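Local coordinates for protein profilin (Schizosaccharomyces pombe, PDB 3D9Y) that binds actin monomers and shapes the actin cytoskeleton, hindering polymerization at high concentration and enhancing it at low, and is essential for cytokinesis in fission yeast, at residues Y6-I17 and E110-Y121; K16-R25 and A92-P103. One frame throughout, in Å; residues are numbered along the deposited sequence.

How the interactions relate
Interaction 1 joins the first and last helices of profilin, and interaction 2 pairs the strand that follows the first helix with the strand that precedes the last, so that interaction 2 is nested along the chain within interaction 1. Their centres lie about 8 Å apart, and both include Lys16 and Ile17. The two helices lie against one face of the sheet: Thr115 OG1 comes within 2.8 Å of Ser100 OG, a probable hydrogen bond between the last helix and residues 96-102, while Tyr6 CB packs 3.5 Å from Ile22 CD1. The helix pair thus packs as a layer on the sheet face that carries Ile22, Leu98 and Ser100.

Interaction 1. Residues Y6-I17 and E110-Y121; sequences YVDTSLLGTGKI and EAAKITEALADY
Leu118 reaches from the 110-121 helix into the 6-17 segment with its two methyls divided: CD2 lies 3.6 Å from Leu11 CD2, and CD1 meets the edge of the Tyr6 ring in its plane, 3.9 Å from CD1 of that ring. CG stands anti to the backbone N (chi1 -166°), which carries the fork across. One turn earlier, Ile114 and Ile17 run alongside one another head to tail, Ile114 CG2 3.7 Å from Ile17 CD1, while Ile114 CD1 lies against CB and CG of Lys16. At the outer end the Lys16 ammonium forms a salt bridge with Glu110, NZ to OE2 2.8 Å, on the syn side and 26° out of the carboxylate plane; Glu110 OE1 is held by the backbone N of Leu107. A methionine in place of Lys16 would probably leave the Glu110 carboxylate without its positive mate across the contact. Behind these contacts, Thr14 OG1 donates to Leu11 O at 2.7 Å and, in an ST turn, accepts from Lys16 N at 3.1 Å. Thr115 OG1 bonds to Ala111 O and also to Ser100. The axes of segments 6-12 and 110-121 approach to 10.7 Å with their directions 128° apart, and both helices rest on the sheet: Val7 and Leu11 touch strand 19-24, Leu118 touches Leu98 of strand 96-102, and Ala119 reaches Val91 of strand 86-92.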
loop_
_atom_site.group_PDB
_atom_site.type_symbol
_atom_site.label_atom_id
_atom_site.label_comp_id
_atom_site.label_asym_id
_atom_site.label_seq_id
_atom_site.Cartn_x
_atom_site.Cartn_y
_atom_site.Cartn_z
ATOM N N TYR A 6 8.406 5.287 -9.579
ATOM C CA TYR A 6 8.397 4.915 -8.169
ATOM C C TYR A 6 7.918 3.469 -7.999
ATOM O O TYR A 6 8.472 2.708 -7.211
ATOM C CB TYR A 6 7.544 5.902 -7.353
ATOM C CG TYR A 6 8.289 7.155 -6.956
ATOM C CD1 TYR A 6 9.007 7.208 -5.771
ATOM C CD2 TYR A 6 8.270 8.292 -7.758
ATOM C CE1 TYR A 6 9.696 8.354 -5.397
ATOM C CE2 TYR A 6 8.952 9.444 -7.392
ATOM C CZ TYR A 6 9.667 9.465 -6.212
ATOM O OH TYR A 6 10.344 10.600 -5.835
ATOM N N VAL A 7 6.902 3.076 -8.752
ATOM C CA VAL A 7 6.398 1.708 -8.681
ATOM C C VAL A 7 7.420 0.713 -9.241
ATOM O O VAL A 7 7.802 -0.249 -8.568
ATOM C CB VAL A 7 5.038 1.575 -9.421
ATOM C CG1 VAL A 7 4.687 0.114 -9.666
ATOM C CG2 VAL A 7 3.949 2.265 -8.623
ATOM N N ASP A 8 7.874 0.971 -10.467
ATOM C CA ASP A 8 8.697 0.016 -11.207
ATOM C C ASP A 8 10.120 -0.062 -10.665
ATOM O O ASP A 8 10.631 -1.151 -10.384
ATOM C CB ASP A 8 8.712 0.373 -12.693
ATOM C CG ASP A 8 7.368 0.139 -13.383
ATOM O OD1 ASP A 8 6.502 -0.613 -12.863
ATOM O OD2 ASP A 8 7.173 0.712 -14.477
ATOM N N THR A 9 10.762 1.090 -10.511
ATOM C CA THR A 9 12.163 1.139 -10.122
ATOM C C THR A 9 12.321 1.031 -8.610
ATOM O O THR A 9 13.071 0.191 -8.114
ATOM C CB THR A 9 12.835 2.440 -10.635
ATOM O OG1 THR A 9 12.819 2.457 -12.069
ATOM C CG2 THR A 9 14.280 2.549 -10.154
ATOM N N SER A 10 11.590 1.857 -7.875
ATOM C CA SER A 10 11.791 1.934 -6.431
ATOM C C SER A 10 11.166 0.785 -5.637
ATOM O O SER A 10 11.703 0.392 -4.611
ATOM C CB SER A 10 11.294 3.281 -5.909
ATOM O OG SER A 10 12.004 4.334 -6.535
ATOM N N LEU A 11 10.050 0.237 -6.096
ATOM C CA LEU A 11 9.422 -0.855 -5.346
ATOM C C LEU A 11 9.653 -2.212 -6.013
ATOM O O LEU A 11 10.315 -3.069 -5.439
ATOM C CB LEU A 11 7.936 -0.564 -5.122
ATOM C CG LEU A 11 7.657 0.691 -4.278
ATOM C CD1 LEU A 11 6.183 1.052 -4.247
ATOM C CD2 LEU A 11 8.187 0.547 -2.864
ATOM N N LEU A 12 9.118 -2.425 -7.211
ATOM C CA LEU A 12 9.359 -3.698 -7.915
ATOM C C LEU A 12 10.846 -3.991 -8.163
ATOM O O LEU A 12 11.269 -5.160 -8.128
ATOM C CB LEU A 12 8.599 -3.758 -9.240
ATOM C CG LEU A 12 7.079 -3.613 -9.221
ATOM C CD1 LEU A 12 6.496 -3.937 -10.574
ATOM C CD2 LEU A 12 6.481 -4.479 -8.173
ATOM N N GLY A 13 11.634 -2.947 -8.406
ATOM C CA GLY A 13 13.048 -3.113 -8.711
ATOM C C GLY A 13 13.871 -3.684 -7.565
ATOM O O GLY A 13 14.990 -4.138 -7.780
ATOM N N THR A 14 13.314 -3.670 -6.352
ATOM C CA THR A 14 14.001 -4.237 -5.195
ATOM C C THR A 14 14.044 -5.766 -5.200
ATOM O O THR A 14 14.877 -6.357 -4.518
ATOM C CB THR A 14 13.330 -3.828 -3.878
ATOM O OG1 THR A 14 12.025 -4.440 -3.791
ATOM C CG2 THR A 14 13.233 -2.306 -3.774
ATOM N N GLY A 15 13.105 -6.406 -5.899
ATOM C CA GLY A 15 13.002 -7.866 -5.879
ATOM C C GLY A 15 12.235 -8.427 -4.689
ATOM O O GLY A 15 12.051 -9.640 -4.587
ATOM N N LYS A 16 11.760 -7.549 -3.801
ATOM C CA LYS A 16 11.067 -7.958 -2.577
ATOM C C LYS A 16 9.557 -7.681 -2.624
ATOM O O LYS A 16 8.796 -8.218 -1.815
ATOM C CB LYS A 16 11.657 -7.228 -1.362
ATOM C CG LYS A 16 13.188 -7.242 -1.238
ATOM C CD LYS A 16 13.746 -8.542 -0.732
ATOM C CE LYS A 16 15.251 -8.391 -0.437
ATOM N NZ LYS A 16 15.845 -9.600 0.176
ATOM N N ILE A 17 9.144 -6.809 -3.540
ATOM C CA ILE A 17 7.767 -6.374 -3.681
ATOM C C ILE A 17 7.371 -6.676 -5.105
ATOM O O ILE A 17 7.995 -6.168 -6.020
ATOM C CB ILE A 17 7.647 -4.875 -3.409
ATOM C CG1 ILE A 17 7.872 -4.617 -1.913
ATOM C CG2 ILE A 17 6.285 -4.334 -3.867
ATOM C CD1 ILE A 17 8.127 -3.157 -1.550
ATOM N N GLU A 110 10.684 -6.851 5.796
ATOM C CA GLU A 110 11.384 -6.309 4.623
ATOM C C GLU A 110 10.503 -5.415 3.765
ATOM O O GLU A 110 10.889 -4.308 3.441
ATOM C CB GLU A 110 11.924 -7.425 3.729
ATOM C CG GLU A 110 13.205 -8.041 4.204
ATOM C CD GLU A 110 13.664 -9.144 3.274
ATOM O OE1 GLU A 110 12.890 -10.117 3.096
ATOM O OE2 GLU A 110 14.788 -9.031 2.729
ATOM N N ALA A 111 9.320 -5.906 3.398
ATOM C CA ALA A 111 8.401 -5.123 2.568
ATOM C C ALA A 111 7.951 -3.871 3.312
ATOM O O ALA A 111 7.884 -2.789 2.723
ATOM C CB ALA A 111 7.200 -5.957 2.149
ATOM N N ALA A 112 7.666 -4.003 4.603
ATOM C CA ALA A 112 7.322 -2.832 5.409
ATOM C C ALA A 112 8.448 -1.801 5.433
ATOM O O ALA A 112 8.207 -0.609 5.254
ATOM C CB ALA A 112 6.961 -3.244 6.817
ATOM N N LYS A 113 9.678 -2.248 5.675
ATOM C CA LYS A 113 10.818 -1.327 5.802
ATOM C C LYS A 113 11.032 -0.551 4.501
ATOM O O LYS A 113 11.199 0.665 4.515
ATOM C CB LYS A 113 12.093 -2.083 6.192
ATOM C CG LYS A 113 12.141 -2.465 7.675
ATOM C CD LYS A 113 13.127 -3.608 7.960
ATOM C CE LYS A 113 12.960 -4.163 9.367
ATOM N NZ LYS A 113 13.492 -5.555 9.511
ATOM N N ILE A 114 10.971 -1.255 3.374
ATOM C CA ILE A 114 11.134 -0.608 2.067
ATOM C C ILE A 114 10.028 0.434 1.817
ATOM O O ILE A 114 10.307 1.579 1.452
ATOM C CB ILE A 114 11.141 -1.672 0.938
ATOM C CG1 ILE A 114 12.432 -2.484 1.006
ATOM C CG2 ILE A 114 10.987 -1.029 -0.465
ATOM C CD1 ILE A 114 12.367 -3.810 0.329
ATOM N N THR A 115 8.781 0.034 2.044
ATOM C CA THR A 115 7.622 0.890 1.719
ATOM C C THR A 115 7.530 2.076 2.679
ATOM O O THR A 115 7.296 3.210 2.244
ATOM C CB THR A 115 6.342 0.092 1.545
ATOM O OG1 THR A 115 6.474 -1.043 0.771
ATOM C CG2 THR A 115 5.165 0.864 1.390
ATOM N N GLU A 116 7.785 1.835 3.962
ATOM C CA GLU A 116 7.821 2.933 4.953
ATOM C C GLU A 116 8.930 3.941 4.636
ATOM O O GLU A 116 8.758 5.129 4.822
ATOM C CB GLU A 116 8.006 2.387 6.369
ATOM C CG GLU A 116 6.817 1.543 6.880
ATOM C CD GLU A 116 5.624 2.337 7.445
ATOM O OE1 GLU A 116 5.640 3.587 7.463
ATOM O OE2 GLU A 116 4.642 1.679 7.891
ATOM N N ALA A 117 10.076 3.446 4.188
ATOM C CA ALA A 117 11.213 4.308 3.857
ATOM C C ALA A 117 10.894 5.176 2.653
ATOM O O ALA A 117 11.173 6.385 2.666
ATOM C CB ALA A 117 12.448 3.466 3.607
ATOM N N LEU A 118 10.295 4.588 1.617
ATOM C CA LEU A 118 9.889 5.361 0.442
ATOM C C LEU A 118 8.852 6.427 0.831
ATOM O O LEU A 118 8.874 7.527 0.316
ATOM C CB LEU A 118 9.353 4.453 -0.677
ATOM C CG LEU A 118 9.204 5.086 -2.056
ATOM C CD1 LEU A 118 10.551 5.624 -2.583
ATOM C CD2 LEU A 118 8.566 4.112 -3.045
ATOM N N ALA A 119 7.949 6.083 1.742
ATOM C CA ALA A 119 6.968 7.045 2.265
ATOM C C ALA A 119 7.633 8.213 3.004
ATOM O O ALA A 119 7.305 9.374 2.761
ATOM C CB ALA A 119 5.982 6.333 3.171
ATOM N N ASP A 120 8.575 7.890 3.891
ATOM C CA ASP A 120 9.341 8.892 4.634
ATOM C C ASP A 120 10.099 9.819 3.703
ATOM O O ASP A 120 10.148 11.021 3.934
ATOM C CB ASP A 120 10.328 8.217 5.584
ATOM C CG ASP A 120 9.668 7.653 6.819
ATOM O OD1 ASP A 120 8.533 8.076 7.145
ATOM O OD2 ASP A 120 10.296 6.793 7.483
ATOM N N TYR A 121 10.718 9.239 2.676
ATOM C CA TYR A 121 11.367 10.026 1.604
ATOM C C TYR A 121 10.382 11.008 0.983
ATOM O O TYR A 121 10.629 12.208 0.950
ATOM C CB TYR A 121 11.932 9.103 0.533
ATOM C CG TYR A 121 12.491 9.790 -0.689
ATOM C CD1 TYR A 121 13.762 10.358 -0.678
ATOM C CD2 TYR A 121 11.774 9.839 -1.882
ATOM C CE1 TYR A 121 14.289 10.968 -1.814
ATOM C CE2 TYR A 121 12.288 10.444 -3.012
ATOM C CZ TYR A 121 13.557 11.001 -2.984
ATOM O OH TYR A 121 14.080 11.600 -4.112
#

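Interaction 2. Residues K16-R25 and A92-P103; sequences KIDRAAIVSR and ATKLCILVSHYP
Ala21 and Val99 bond to each other twice, N to O at 2.9 Å in both directions, and Val23 and Ile97 repeat the reciprocal pair two residues along. At the Arg19 end, His101 N donates to Arg19 O and His101 O accepts from Asp18 N at 3.0 Å. At the other, Arg25 N reaches Leu95 O at 2.9 Å from above the carbonyl plane, though the N-H points almost straight at the oxygen (174°). Ahead of Leu95, Thr93 OG1 accepts from Cys96 N in an ST motif and is also hydrogen-bonded to Tyr127 O. A water donates to Thr93 O at 2.9 Å and accepts weakly from Arg25 NH2. Ala20 N bonds to Ser34 OG and the Ile22 backbone to strand 30-33, engaging both edges of strand 19-24. Between the bonded pairs, Ile22 and Leu98 extend together from the sheet, CG1 to CD2 3.8 Å, on the face carrying Ala20 and Ser100. On the face of Ala21 and Val99, Val23 CG2 packs 3.6 Å from Ile97 CB. Strands 19-24 and 96-102, at 159°, are thus antiparallel neighbours in the central sheet characteristic of the profilin fold, flanked by strands 30-33 and 86-92, with the terminal helices packed on the Ile22 face.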
loop_
_atom_site.group_PDB
_atom_site.type_symbol
_atom_site.label_atom_id
_atom_site.label_comp_id
_atom_site.label_asym_id
_atom_site.label_seq_id
_atom_site.Cartn_x
_atom_site.Cartn_y
_atom_site.Cartn_z
ATOM N N LYS A 16 11.760 -7.549 -3.801
ATOM C CA LYS A 16 11.067 -7.958 -2.577
ATOM C C LYS A 16 9.557 -7.681 -2.624
ATOM O O LYS A 16 8.796 -8.218 -1.815
ATOM C CB LYS A 16 11.657 -7.228 -1.362
ATOM C CG LYS A 16 13.188 -7.242 -1.238
ATOM C CD LYS A 16 13.746 -8.542 -0.732
ATOM C CE LYS A 16 15.251 -8.391 -0.437
ATOM N NZ LYS A 16 15.845 -9.600 0.176
ATOM N N ILE A 17 9.144 -6.809 -3.540
ATOM C CA ILE A 17 7.767 -6.374 -3.681
ATOM C C ILE A 17 7.371 -6.676 -5.105
ATOM O O ILE A 17 7.995 -6.168 -6.020
ATOM C CB ILE A 17 7.647 -4.875 -3.409
ATOM C CG1 ILE A 17 7.872 -4.617 -1.913
ATOM C CG2 ILE A 17 6.285 -4.334 -3.867
ATOM C CD1 ILE A 17 8.127 -3.157 -1.550
ATOM N N ASP A 18 6.348 -7.506 -5.284
ATOM C CA ASP A 18 6.048 -8.060 -6.612
ATOM C C ASP A 18 4.901 -7.347 -7.341
ATOM O O ASP A 18 4.790 -7.452 -8.570
ATOM C CB ASP A 18 5.851 -9.586 -6.547
ATOM C CG ASP A 18 4.642 -10.002 -5.738
ATOM O OD1 ASP A 18 4.136 -9.186 -4.956
ATOM O OD2 ASP A 18 4.192 -11.158 -5.887
ATOM N N ARG A 19 4.078 -6.600 -6.602
ATOM C CA ARG A 19 3.066 -5.713 -7.198
ATOM C C ARG A 19 2.980 -4.450 -6.351
ATOM O O ARG A 19 3.241 -4.491 -5.145
ATOM C CB ARG A 19 1.677 -6.375 -7.280
ATOM C CG ARG A 19 1.656 -7.885 -7.503
ATOM C CD ARG A 19 0.233 -8.394 -7.731
ATOM N NE ARG A 19 -0.160 -8.304 -9.137
ATOM C CZ ARG A 19 -1.403 -8.464 -9.596
ATOM N NH1 ARG A 19 -2.415 -8.731 -8.775
ATOM N NH2 ARG A 19 -1.635 -8.361 -10.898
ATOM N N ALA A 20 2.620 -3.332 -6.977
ATOM C CA ALA A 20 2.529 -2.063 -6.250
ATOM C C ALA A 20 1.650 -1.030 -6.944
ATOM O O ALA A 20 1.395 -1.106 -8.158
ATOM C CB ALA A 20 3.922 -1.485 -5.994
ATOM N N ALA A 21 1.190 -0.068 -6.148
ATOM C CA ALA A 21 0.413 1.051 -6.638
ATOM C C ALA A 21 0.651 2.287 -5.782
ATOM O O ALA A 21 1.095 2.193 -4.631
ATOM C CB ALA A 21 -1.065 0.691 -6.675
ATOM N N ILE A 22 0.391 3.453 -6.368
ATOM C CA ILE A 22 0.440 4.719 -5.638
ATOM C C ILE A 22 -0.871 5.442 -5.908
ATOM O O ILE A 22 -1.263 5.603 -7.053
ATOM C CB ILE A 22 1.631 5.592 -6.061
ATOM C CG1 ILE A 22 2.939 4.826 -5.809
ATOM C CG2 ILE A 22 1.597 6.938 -5.313
ATOM C CD1 ILE A 22 4.180 5.486 -6.343
ATOM N N VAL A 23 -1.554 5.846 -4.839
ATOM C CA VAL A 23 -2.902 6.411 -4.942
ATOM C C VAL A 23 -3.017 7.695 -4.117
ATOM O O VAL A 23 -2.224 7.930 -3.217
ATOM C CB VAL A 23 -3.974 5.372 -4.497
ATOM C CG1 VAL A 23 -3.844 4.082 -5.299
ATOM C CG2 VAL A 23 -3.862 5.059 -3.037
ATOM N N SER A 24 -4.010 8.527 -4.429
ATOM C CA SER A 24 -4.209 9.777 -3.695
ATOM C C SER A 24 -4.655 9.530 -2.247
ATOM O O SER A 24 -5.509 8.681 -2.006
ATOM C CB SER A 24 -5.254 10.645 -4.410
ATOM O OG SER A 24 -5.558 11.791 -3.633
ATOM N N ARG A 25 -4.091 10.285 -1.295
ATOM C CA ARG A 25 -4.514 10.217 0.121
ATOM C C ARG A 25 -6.015 10.497 0.283
ATOM O O ARG A 25 -6.651 9.974 1.201
ATOM C CB ARG A 25 -3.736 11.220 0.999
ATOM C CG ARG A 25 -3.100 10.644 2.254
ATOM C CD ARG A 25 -4.065 10.423 3.385
ATOM N NE ARG A 25 -3.380 10.194 4.662
ATOM C CZ ARG A 25 -3.990 10.046 5.843
ATOM N NH1 ARG A 25 -5.312 10.118 5.945
ATOM N NH2 ARG A 25 -3.266 9.831 6.944
ATOM N N ALA A 92 0.633 5.773 4.231
ATOM C CA ALA A 92 0.169 7.096 3.812
ATOM C C ALA A 92 1.257 8.163 3.958
ATOM O O ALA A 92 1.986 8.203 4.955
ATOM C CB ALA A 92 -1.073 7.480 4.614
ATOM N N THR A 93 1.363 9.022 2.950
ATOM C CA THR A 93 2.224 10.211 3.001
ATOM C C THR A 93 1.313 11.428 3.172
ATOM O O THR A 93 0.143 11.278 3.531
ATOM C CB THR A 93 3.114 10.333 1.732
ATOM O OG1 THR A 93 2.311 10.610 0.574
ATOM C CG2 THR A 93 3.903 9.066 1.499
ATOM N N LYS A 94 1.825 12.633 2.925
ATOM C CA LYS A 94 0.998 13.826 3.038
ATOM C C LYS A 94 -0.117 13.809 1.999
ATOM O O LYS A 94 -1.271 14.099 2.312
ATOM C CB LYS A 94 1.847 15.091 2.888
ATOM C CG LYS A 94 1.117 16.366 3.275
ATOM C CD LYS A 94 1.999 17.601 3.147
ATOM C CE LYS A 94 2.111 18.076 1.703
ATOM N NZ LYS A 94 2.912 19.331 1.564
ATOM N N LEU A 95 0.237 13.453 0.769
ATOM C CA LEU A 95 -0.676 13.519 -0.368
ATOM C C LEU A 95 -1.038 12.167 -0.993
ATOM O O LEU A 95 -1.946 12.107 -1.822
ATOM C CB LEU A 95 -0.065 14.419 -1.448
ATOM C CG LEU A 95 0.290 15.848 -1.018
ATOM C CD1 LEU A 95 0.860 16.618 -2.194
ATOM C CD2 LEU A 95 -0.911 16.584 -0.432
ATOM N N CYS A 96 -0.346 11.089 -0.609
ATOM C CA CYS A 96 -0.568 9.773 -1.225
ATOM C C CYS A 96 -0.565 8.585 -0.256
ATOM O O CYS A 96 -0.284 8.726 0.948
ATOM C CB CYS A 96 0.441 9.520 -2.355
ATOM S SG CYS A 96 1.735 10.786 -2.546
ATOM N N ILE A 97 -0.932 7.428 -0.804
ATOM C CA ILE A 97 -0.791 6.140 -0.138
ATOM C C ILE A 97 -0.001 5.196 -1.046
ATOM O O ILE A 97 -0.381 4.976 -2.192
ATOM C CB ILE A 97 -2.155 5.484 0.149
ATOM C CG1 ILE A 97 -3.048 6.403 0.989
ATOM C CG2 ILE A 97 -1.959 4.133 0.831
ATOM C CD1 ILE A 97 -4.530 6.100 0.854
ATOM N N LEU A 98 1.089 4.641 -0.520
ATOM C CA LEU A 98 1.851 3.611 -1.217
ATOM C C LEU A 98 1.237 2.251 -0.867
ATOM O O LEU A 98 0.933 2.000 0.291
ATOM C CB LEU A 98 3.304 3.643 -0.764
ATOM C CG LEU A 98 4.047 4.976 -0.875
ATOM C CD1 LEU A 98 5.497 4.797 -0.479
ATOM C CD2 LEU A 98 3.946 5.545 -2.263
ATOM N N VAL A 99 1.021 1.422 -1.880
ATOM C CA VAL A 99 0.494 0.075 -1.711
ATOM C C VAL A 99 1.504 -0.936 -2.280
ATOM O O VAL A 99 1.755 -0.941 -3.488
ATOM C CB VAL A 99 -0.838 -0.059 -2.444
ATOM C CG1 VAL A 99 -1.424 -1.439 -2.269
ATOM C CG2 VAL A 99 -1.828 1.003 -1.954
ATOM N N SER A 100 2.035 -1.802 -1.416
ATOM C CA SER A 100 3.031 -2.830 -1.797
ATOM C C SER A 100 2.568 -4.253 -1.463
ATOM O O SER A 100 2.263 -4.535 -0.320
ATOM C CB SER A 100 4.348 -2.561 -1.051
ATOM O OG SER A 100 5.000 -1.395 -1.544
ATOM N N HIS A 101 2.525 -5.134 -2.460
ATOM C CA HIS A 101 2.280 -6.568 -2.259
ATOM C C HIS A 101 3.623 -7.303 -2.221
ATOM O O HIS A 101 4.513 -6.991 -3.020
ATOM C CB HIS A 101 1.413 -7.111 -3.413
ATOM C CG HIS A 101 1.029 -8.551 -3.272
ATOM N ND1 HIS A 101 -0.223 -8.954 -2.851
ATOM C CD2 HIS A 101 1.721 -9.688 -3.525
ATOM C CE1 HIS A 101 -0.278 -10.273 -2.841
ATOM N NE2 HIS A 101 0.889 -10.743 -3.241
ATOM N N TYR A 102 3.767 -8.273 -1.319
ATOM C CA TYR A 102 4.961 -9.115 -1.249
ATOM C C TYR A 102 4.627 -10.620 -1.275
ATOM O O TYR A 102 3.598 -11.040 -0.746
ATOM C CB TYR A 102 5.811 -8.752 -0.022
ATOM C CG TYR A 102 5.140 -9.006 1.317
ATOM C CD1 TYR A 102 5.337 -10.201 1.988
ATOM C CD2 TYR A 102 4.329 -8.042 1.919
ATOM C CE1 TYR A 102 4.737 -10.458 3.209
ATOM C CE2 TYR A 102 3.729 -8.290 3.152
ATOM C CZ TYR A 102 3.944 -9.503 3.790
ATOM O OH TYR A 102 3.357 -9.792 5.001
ATOM N N PRO A 103 5.483 -11.432 -1.928
ATOM C CA PRO A 103 5.334 -12.887 -1.989
ATOM C C PRO A 103 5.870 -13.621 -0.760
ATOM O O PRO A 103 6.471 -13.004 0.116
ATOM C CB PRO A 103 6.183 -13.253 -3.205
ATOM C CG PRO A 103 7.282 -12.272 -3.166
ATOM C CD PRO A 103 6.645 -10.987 -2.725
HETATM O O HOH W 1 -0.770 11.576 6.255
#